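Local coordinates for suppressor protein MPT5 (Saccharomyces cerevisiae, PDB 5BZ1) that binds the 3'-UTRs of target mRNAs through its Pumilio-repeat domain and regulates them post-transcriptionally, including repression of HO expression, at residues Thr84-Gln96 / Gly121-Leu135. Sequence-based numbering, arbitrary orientation.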
ATOM      1  N   THR A  84      -5.750  26.674  15.096  1.00 36.16           N
ATOM      2  CA  THR A  84      -5.307  26.538  16.478  1.00 35.66           C
ATOM      3  C   THR A  84      -4.415  25.309  16.685  1.00 33.57           C
ATOM      4  O   THR A  84      -3.441  25.362  17.436  1.00 34.99           O
ATOM      5  CB  THR A  84      -6.508  26.467  17.447  1.00 35.71           C
ATOM      6  OG1 THR A  84      -7.376  27.585  17.219  1.00 34.80           O
ATOM      7  CG2 THR A  84      -6.039  26.483  18.895  1.00 35.49           C
ATOM      8  N   ILE A  85      -4.738  24.210  16.008  1.00 28.42           N
ATOM      9  CA  ILE A  85      -4.110  22.928  16.322  1.00 31.48           C
ATOM     10  C   ILE A  85      -3.184  22.332  15.258  1.00 32.08           C
ATOM     11  O   ILE A  85      -2.578  21.290  15.501  1.00 34.24           O
ATOM     12  CB  ILE A  85      -5.167  21.867  16.743  1.00 29.57           C
ATOM     13  CG1 ILE A  85      -6.227  21.678  15.656  1.00 29.08           C
ATOM     14  CG2 ILE A  85      -5.831  22.260  18.057  1.00 25.67           C
ATOM     15  CD1 ILE A  85      -5.890  20.624  14.627  1.00 26.59           C
ATOM     16  N   TYR A  86      -3.079  22.963  14.090  1.00 29.48           N
ATOM     17  CA  TYR A  86      -2.233  22.406  13.027  1.00 34.91           C
ATOM     18  C   TYR A  86      -0.758  22.163  13.405  1.00 29.57           C
ATOM     19  O   TYR A  86      -0.167  21.193  12.930  1.00 31.09           O
ATOM     20  CB  TYR A  86      -2.367  23.173  11.696  1.00 32.04           C
ATOM     21  CG  TYR A  86      -1.587  24.468  11.585  1.00 32.18           C
ATOM     22  CD1 TYR A  86      -0.239  24.471  11.230  1.00 29.76           C
ATOM     23  CD2 TYR A  86      -2.206  25.689  11.798  1.00 26.85           C
ATOM     24  CE1 TYR A  86       0.469  25.657  11.120  1.00 34.29           C
ATOM     25  CE2 TYR A  86      -1.510  26.874  11.688  1.00 31.08           C
ATOM     26  CZ  TYR A  86      -0.177  26.853  11.350  1.00 35.46           C
ATOM     27  OH  TYR A  86       0.505  28.041  11.242  1.00 36.71           O
ATOM     28  N   PRO A  87      -0.161  23.020  14.264  1.00 27.97           N
ATOM     29  CA  PRO A  87       1.218  22.670  14.634  1.00 31.53           C
ATOM     30  C   PRO A  87       1.326  21.367  15.442  1.00 31.20           C
ATOM     31  O   PRO A  87       2.430  20.833  15.564  1.00 29.96           O
ATOM     32  CB  PRO A  87       1.657  23.852  15.508  1.00 31.49           C
ATOM     33  CG  PRO A  87       0.781  24.997  15.082  1.00 29.81           C
ATOM     34  CD  PRO A  87      -0.539  24.360  14.760  1.00 27.87           C
ATOM     35  N   ASN A  88       0.210  20.866  15.971  1.00 27.22           N
ATOM     36  CA  ASN A  88       0.240  19.723  16.882  1.00 28.33           C
ATOM     37  C   ASN A  88      -0.202  18.396  16.273  1.00 28.29           C
ATOM     38  O   ASN A  88      -0.495  17.451  17.006  1.00 29.66           O
ATOM     39  CB  ASN A  88      -0.618  20.006  18.118  1.00 22.19           C
ATOM     40  CG  ASN A  88      -0.338  21.363  18.721  1.00 32.43           C
ATOM     41  OD1 ASN A  88       0.748  21.613  19.245  1.00 33.51           O
ATOM     42  ND2 ASN A  88      -1.325  22.249  18.659  1.00 25.26           N
ATOM     43  N   VAL A  89      -0.244  18.322  14.945  1.00 25.00           N
ATOM     44  CA  VAL A  89      -0.770  17.137  14.265  1.00 26.07           C
ATOM     45  C   VAL A  89      -0.029  15.834  14.588  1.00 27.56           C
ATOM     46  O   VAL A  89      -0.641  14.769  14.596  1.00 27.27           O
ATOM     47  CB  VAL A  89      -0.862  17.326  12.729  1.00 29.21           C
ATOM     48  CG1 VAL A  89      -1.949  18.335  12.379  1.00 24.62           C
ATOM     49  CG2 VAL A  89       0.479  17.767  12.155  1.00 24.97           C
ATOM     50  N   PHE A  90       1.274  15.913  14.855  1.00 24.53           N
ATOM     51  CA  PHE A  90       2.021  14.714  15.235  1.00 26.61           C
ATOM     52  C   PHE A  90       1.539  14.169  16.571  1.00 26.68           C
ATOM     53  O   PHE A  90       1.256  12.978  16.701  1.00 28.15           O
ATOM     54  CB  PHE A  90       3.531  14.974  15.310  1.00 24.81           C
ATOM     55  CG  PHE A  90       4.320  13.779  15.792  1.00 30.02           C
ATOM     56  CD1 PHE A  90       4.580  12.716  14.936  1.00 29.98           C
ATOM     57  CD2 PHE A  90       4.791  13.712  17.100  1.00 27.24           C
ATOM     58  CE1 PHE A  90       5.299  11.607  15.371  1.00 28.03           C
ATOM     59  CE2 PHE A  90       5.510  12.607  17.545  1.00 30.20           C
ATOM     60  CZ  PHE A  90       5.765  11.552  16.677  1.00 28.83           C
ATOM     61  N   GLN A  91       1.465  15.048  17.566  1.00 26.20           N
ATOM     62  CA  GLN A  91       1.005  14.677  18.901  1.00 26.72           C
ATOM     63  C   GLN A  91      -0.414  14.119  18.858  1.00 25.37           C
ATOM     64  O   GLN A  91      -0.742  13.146  19.541  1.00 29.78           O
ATOM     65  CB  GLN A  91       1.048  15.897  19.822  1.00 27.58           C
ATOM     66  CG  GLN A  91       0.349  15.694  21.159  1.00 31.04           C
ATOM     67  CD  GLN A  91       0.274  16.972  21.962  1.00 34.36           C
ATOM     68  OE1 GLN A  91       0.578  18.050  21.455  1.00 35.61           O
ATOM     69  NE2 GLN A  91      -0.128  16.859  23.222  1.00 39.29           N
ATOM     70  N   ILE A  92      -1.250  14.745  18.040  1.00 23.32           N
ATOM     71  CA  ILE A  92      -2.632  14.326  17.894  1.00 20.46           C
ATOM     72  C   ILE A  92      -2.747  12.959  17.211  1.00 23.73           C
ATOM     73  O   ILE A  92      -3.517  12.106  17.649  1.00 24.33           O
ATOM     74  CB  ILE A  92      -3.431  15.378  17.110  1.00 24.56           C
ATOM     75  CG1 ILE A  92      -3.525  16.679  17.917  1.00 22.82           C
ATOM     76  CG2 ILE A  92      -4.818  14.864  16.782  1.00 19.69           C
ATOM     77  CD1 ILE A  92      -4.060  17.867  17.127  1.00 23.07           C
ATOM     78  N   SER A  93      -1.974  12.756  16.147  1.00 20.66           N
ATOM     79  CA  SER A  93      -2.069  11.540  15.343  1.00 25.26           C
ATOM     80  C   SER A  93      -1.642  10.264  16.082  1.00 28.75           C
ATOM     81  O   SER A  93      -2.193   9.191  15.841  1.00 28.81           O
ATOM     82  CB  SER A  93      -1.267  11.699  14.050  1.00 24.92           C
ATOM     83  OG  SER A  93      -1.707  12.828  13.321  1.00 29.59           O
ATOM     84  N   ILE A  94      -0.660  10.382  16.973  1.00 26.79           N
ATOM     85  CA  ILE A  94      -0.194   9.232  17.745  1.00 27.51           C
ATOM     86  C   ILE A  94      -1.094   8.957  18.948  1.00 24.97           C
ATOM     87  O   ILE A  94      -0.937   7.945  19.633  1.00 28.94           O
ATOM     88  CB  ILE A  94       1.241   9.423  18.260  1.00 32.50           C
ATOM     89  CG1 ILE A  94       1.306  10.586  19.253  1.00 38.87           C
ATOM     90  CG2 ILE A  94       2.212   9.634  17.103  1.00 34.41           C
ATOM     91  CD1 ILE A  94       2.694  10.821  19.819  1.00 37.14           C
ATOM     92  N   ASN A  95      -2.024   9.868  19.215  1.00 26.64           N
ATOM     93  CA  ASN A  95      -2.920   9.728  20.360  1.00 26.34           C
ATOM     94  C   ASN A  95      -4.133   8.869  20.010  1.00 27.25           C
ATOM     95  O   ASN A  95      -4.704   9.011  18.926  1.00 27.75           O
ATOM     96  CB  ASN A  95      -3.376  11.103  20.845  1.00 22.63           C
ATOM     97  CG  ASN A  95      -4.050  11.048  22.202  1.00 29.13           C
ATOM     98  OD1 ASN A  95      -5.275  10.978  22.301  1.00 31.83           O
ATOM     99  ND2 ASN A  95      -3.248  11.081  23.260  1.00 31.01           N
ATOM    100  N   GLN A  96      -4.524   7.986  20.927  1.00 28.84           N
ATOM    101  CA  GLN A  96      -5.610   7.046  20.663  1.00 31.93           C
ATOM    102  C   GLN A  96      -6.947   7.764  20.504  1.00 32.04           C
ATOM    103  O   GLN A  96      -7.843   7.280  19.807  1.00 28.41           O
ATOM    104  CB  GLN A  96      -5.695   5.983  21.764  1.00 32.86           C
ATOM    105  CG  GLN A  96      -6.097   6.515  23.136  1.00 38.57           C
ATOM    106  CD  GLN A  96      -6.285   5.408  24.158  1.00 46.96           C
ATOM    107  OE1 GLN A  96      -6.959   4.414  23.894  1.00 49.79           O
ATOM    108  NE2 GLN A  96      -5.692   5.579  25.333  1.00 49.40           N
ATOM    109  N   GLY A 121       1.021  21.728   8.865  1.00 27.28           N
ATOM    110  CA  GLY A 121       1.343  21.124  10.146  1.00 29.33           C
ATOM    111  C   GLY A 121       2.186  19.872   9.998  1.00 30.56           C
ATOM    112  O   GLY A 121       3.001  19.553  10.869  1.00 29.47           O
ATOM    113  N   PHE A 122       1.988  19.161   8.892  1.00 23.10           N
ATOM    114  CA  PHE A 122       2.738  17.942   8.618  1.00 25.93           C
ATOM    115  C   PHE A 122       4.070  18.230   7.920  1.00 30.66           C
ATOM    116  O   PHE A 122       4.863  17.314   7.680  1.00 29.92           O
ATOM    117  CB  PHE A 122       1.909  16.977   7.764  1.00 28.28           C
ATOM    118  CG  PHE A 122       0.856  16.225   8.534  1.00 27.98           C
ATOM    119  CD1 PHE A 122       1.214  15.253   9.461  1.00 27.40           C
ATOM    120  CD2 PHE A 122      -0.495  16.475   8.320  1.00 28.23           C
ATOM    121  CE1 PHE A 122       0.245  14.552  10.171  1.00 28.14           C
ATOM    122  CE2 PHE A 122      -1.470  15.782   9.028  1.00 27.32           C
ATOM    123  CZ  PHE A 122      -1.098  14.819   9.953  1.00 31.90           C
ATOM    124  N   SER A 123       4.307  19.495   7.581  1.00 28.40           N
ATOM    125  CA  SER A 123       5.559  19.882   6.934  1.00 28.21           C
ATOM    126  C   SER A 123       6.691  19.924   7.956  1.00 32.76           C
ATOM    127  O   SER A 123       6.449  19.904   9.167  1.00 32.60           O
ATOM    128  CB  SER A 123       5.433  21.244   6.253  1.00 28.98           C
ATOM    129  OG  SER A 123       5.409  22.293   7.208  1.00 32.04           O
ATOM    130  N   GLN A 124       7.924  19.999   7.464  1.00 30.05           N
ATOM    131  CA  GLN A 124       9.100  19.982   8.328  1.00 30.00           C
ATOM    132  C   GLN A 124       9.197  21.181   9.267  1.00 33.28           C
ATOM    133  O   GLN A 124       9.981  21.167  10.212  1.00 37.29           O
ATOM    134  CB  GLN A 124      10.377  19.839   7.499  1.00 29.83           C
ATOM    135  CG  GLN A 124      10.569  18.450   6.911  1.00 27.31           C
ATOM    136  CD  GLN A 124      11.897  18.298   6.199  1.00 34.97           C
ATOM    137  OE1 GLN A 124      12.958  18.489   6.792  1.00 39.48           O
ATOM    138  NE2 GLN A 124      11.843  17.957   4.918  1.00 35.39           N
ATOM    139  N   GLU A 125       8.401  22.212   9.012  1.00 36.59           N
ATOM    140  CA  GLU A 125       8.364  23.367   9.898  1.00 38.43           C
ATOM    141  C   GLU A 125       7.842  22.967  11.284  1.00 34.64           C
ATOM    142  O   GLU A 125       8.228  23.556  12.295  1.00 36.24           O
ATOM    143  CB  GLU A 125       7.491  24.472   9.295  1.00 39.90           C
ATOM    144  CG  GLU A 125       7.476  25.771  10.090  1.00 46.30           C
ATOM    145  CD  GLU A 125       6.576  26.827   9.474  1.00 53.60           C
ATOM    146  OE1 GLU A 125       6.015  26.576   8.386  1.00 54.12           O
ATOM    147  OE2 GLU A 125       6.429  27.910  10.080  1.00 59.08           O
ATOM    148  N   PHE A 126       6.984  21.949  11.324  1.00 31.75           N
ATOM    149  CA  PHE A 126       6.358  21.517  12.573  1.00 34.68           C
ATOM    150  C   PHE A 126       6.518  20.021  12.861  1.00 35.68           C
ATOM    151  O   PHE A 126       6.418  19.592  14.011  1.00 34.40           O
ATOM    152  CB  PHE A 126       4.868  21.877  12.569  1.00 31.42           C
ATOM    153  CG  PHE A 126       4.598  23.352  12.469  1.00 36.52           C
ATOM    154  CD1 PHE A 126       4.702  24.167  13.588  1.00 34.74           C
ATOM    155  CD2 PHE A 126       4.229  23.925  11.257  1.00 35.96           C
ATOM    156  CE1 PHE A 126       4.450  25.530  13.503  1.00 38.19           C
ATOM    157  CE2 PHE A 126       3.977  25.285  11.163  1.00 38.93           C
ATOM    158  CZ  PHE A 126       4.086  26.090  12.288  1.00 38.11           C
ATOM    159  N   THR A 127       6.759  19.235  11.815  1.00 29.64           N
ATOM    160  CA  THR A 127       6.859  17.785  11.949  1.00 27.39           C
ATOM    161  C   THR A 127       8.062  17.249  11.171  1.00 32.51           C
ATOM    162  O   THR A 127       8.146  17.423   9.953  1.00 35.46           O
ATOM    163  CB  THR A 127       5.569  17.103  11.447  1.00 29.80           C
ATOM    164  OG1 THR A 127       4.446  17.608  12.180  1.00 31.03           O
ATOM    165  CG2 THR A 127       5.643  15.592  11.616  1.00 29.68           C
ATOM    166  N   SER A 128       8.989  16.599  11.871  1.00 36.04           N
ATOM    167  CA  SER A 128      10.211  16.100  11.238  1.00 34.75           C
ATOM    168  C   SER A 128       9.931  14.906  10.327  1.00 26.62           C
ATOM    169  O   SER A 128       8.907  14.233  10.464  1.00 27.01           O
ATOM    170  CB  SER A 128      11.247  15.709  12.294  1.00 34.90           C
ATOM    171  OG  SER A 128      10.911  14.477  12.906  1.00 35.71           O
ATOM    172  N   ILE A 129      10.841  14.657   9.387  1.00 34.51           N
ATOM    173  CA  ILE A 129      10.756  13.486   8.518  1.00 33.90           C
ATOM    174  C   ILE A 129      10.691  12.211   9.355  1.00 31.27           C
ATOM    175  O   ILE A 129       9.885  11.319   9.088  1.00 32.49           O
ATOM    176  CB  ILE A 129      11.959  13.412   7.556  1.00 38.11           C
ATOM    177  CG1 ILE A 129      11.795  14.417   6.416  1.00 37.45           C
ATOM    178  CG2 ILE A 129      12.114  12.013   6.979  1.00 35.53           C
ATOM    179  CD1 ILE A 129      12.971  14.463   5.458  1.00 37.52           C
ATOM    180  N   GLU A 130      11.550  12.142  10.367  1.00 32.21           N
ATOM    181  CA  GLU A 130      11.583  11.019  11.296  1.00 36.89           C
ATOM    182  C   GLU A 130      10.216  10.827  11.956  1.00 36.34           C
ATOM    183  O   GLU A 130       9.746   9.699  12.122  1.00 30.80           O
ATOM    184  CB  GLU A 130      12.654  11.271  12.360  1.00 44.69           C
ATOM    185  CG  GLU A 130      12.913  10.107  13.301  1.00 61.47           C
ATOM    186  CD  GLU A 130      13.959  10.431  14.358  1.00 78.78           C
ATOM    187  OE1 GLU A 130      14.684  11.436  14.195  1.00 83.60           O
ATOM    188  OE2 GLU A 130      14.050   9.681  15.352  1.00 85.34           O
ATOM    189  N   GLN A 131       9.574  11.934  12.315  1.00 31.69           N
ATOM    190  CA  GLN A 131       8.248  11.881  12.918  1.00 28.49           C
ATOM    191  C   GLN A 131       7.183  11.402  11.927  1.00 29.35           C
ATOM    192  O   GLN A 131       6.259  10.682  12.309  1.00 29.83           O
ATOM    193  CB  GLN A 131       7.879  13.236  13.529  1.00 23.99           C
ATOM    194  CG  GLN A 131       8.515  13.481  14.901  1.00 25.94           C
ATOM    195  CD  GLN A 131       8.282  14.891  15.411  1.00 33.44           C
ATOM    196  OE1 GLN A 131       8.136  15.828  14.624  1.00 31.91           O
ATOM    197  NE2 GLN A 131       8.240  15.049  16.731  1.00 31.42           N
ATOM    198  N   VAL A 132       7.323  11.783  10.657  1.00 25.43           N
ATOM    199  CA  VAL A 132       6.393  11.322   9.620  1.00 22.88           C
ATOM    200  C   VAL A 132       6.490   9.806   9.417  1.00 27.39           C
ATOM    201  O   VAL A 132       5.472   9.120   9.291  1.00 23.96           O
ATOM    202  CB  VAL A 132       6.610  12.042   8.271  1.00 26.28           C
ATOM    203  CG1 VAL A 132       5.690  11.465   7.206  1.00 26.58           C
ATOM    204  CG2 VAL A 132       6.358  13.539   8.413  1.00 26.81           C
ATOM    205  N   VAL A 133       7.716   9.290   9.383  1.00 26.92           N
ATOM    206  CA  VAL A 133       7.932   7.846   9.290  1.00 28.99           C
ATOM    207  C   VAL A 133       7.249   7.152  10.469  1.00 30.29           C
ATOM    208  O   VAL A 133       6.548   6.153  10.298  1.00 29.77           O
ATOM    209  CB  VAL A 133       9.432   7.494   9.263  1.00 30.20           C
ATOM    210  CG1 VAL A 133       9.634   5.998   9.423  1.00 30.92           C
ATOM    211  CG2 VAL A 133      10.071   7.976   7.967  1.00 27.08           C
ATOM    212  N   THR A 134       7.446   7.708  11.659  1.00 28.39           N
ATOM    213  CA  THR A 134       6.797   7.213  12.869  1.00 31.35           C
ATOM    214  C   THR A 134       5.272   7.177  12.720  1.00 31.09           C
ATOM    215  O   THR A 134       4.637   6.186  13.078  1.00 28.58           O
ATOM    216  CB  THR A 134       7.197   8.053  14.092  1.00 30.55           C
ATOM    217  OG1 THR A 134       8.574   7.799  14.408  1.00 33.28           O
ATOM    218  CG2 THR A 134       6.331   7.707  15.294  1.00 28.51           C
ATOM    219  N   LEU A 135       4.696   8.244  12.172  1.00 27.13           N
ATOM    220  CA  LEU A 135       3.257   8.296  11.922  1.00 25.16           C
ATOM    221  C   LEU A 135       2.796   7.188  10.971  1.00 29.18           C
ATOM    222  O   LEU A 135       1.764   6.553  11.199  1.00 25.70           O
ATOM    223  CB  LEU A 135       2.860   9.662  11.358  1.00 21.05           C
ATOM    224  CG  LEU A 135       2.901  10.823  12.349  1.00 31.25           C
ATOM    225  CD1 LEU A 135       2.345  12.090  11.726  1.00 26.89           C
ATOM    226  CD2 LEU A 135       2.130  10.468  13.604  1.00 29.29           C
TER
HETATM  227  O   HOH W   1       3.127  18.175  14.724  1.00 26.72           O
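Thr127 OG1 is gripped twice at the junction between two neighbouring Pumilio repeats of the PUF scaffold: it donates to Gly121 O (2.8 Å), in the plane of that carbonyl, and accepts from a water. The same water donates to Pro87 O and accepts from Phe90 N, so it ties the start of helix 89-93 to the loop ahead of helix 129-137. The axes of 89-93 and 129-135 run nearly parallel, 22° apart, and approach to 10.6 Å. Phe90, its CG anti to the backbone N, reaches across to helix 129-137. Gln131 lies over one ring face, CG 3.8 Å from the Phe90 centroid, and its amide stacks at 25° to the ring. The amide is held by its OE1, which accepts from Ser128 N (3.0 Å); Ser128 OG in turn receives Gln131 N, completing a capping box. Ile94 CG2 lies over the rim of the opposite face of Phe90, while Thr134 CG2 meets the ring edge. With an alanine here in place of Phe90, the Gln131 amide is likely to lose its stacking partner and a gap to open beside Leu135 CD2. Deeper in, Val89 CG2 sits over the centre of the Phe122 ring, 3.7 Å from its centroid, in a CH-pi contact; Phe159 also stacks on Phe122. Ser93 OG approaches the edge of Phe122 and donates to Val89 O, which takes Ser93 N from the other face of its plane. At the Tyr86-Pro87 turn, Tyr86 and Phe126 form an offset edge-to-face pair, the Tyr86 edge toward the Phe126 face and the planes at 89°, and Pro87 CB packs against Phe126 CD1. The backbones come close beside this pair: Gly121 CA lies 3.2 Å from Tyr86 O in a CA-H...O contact.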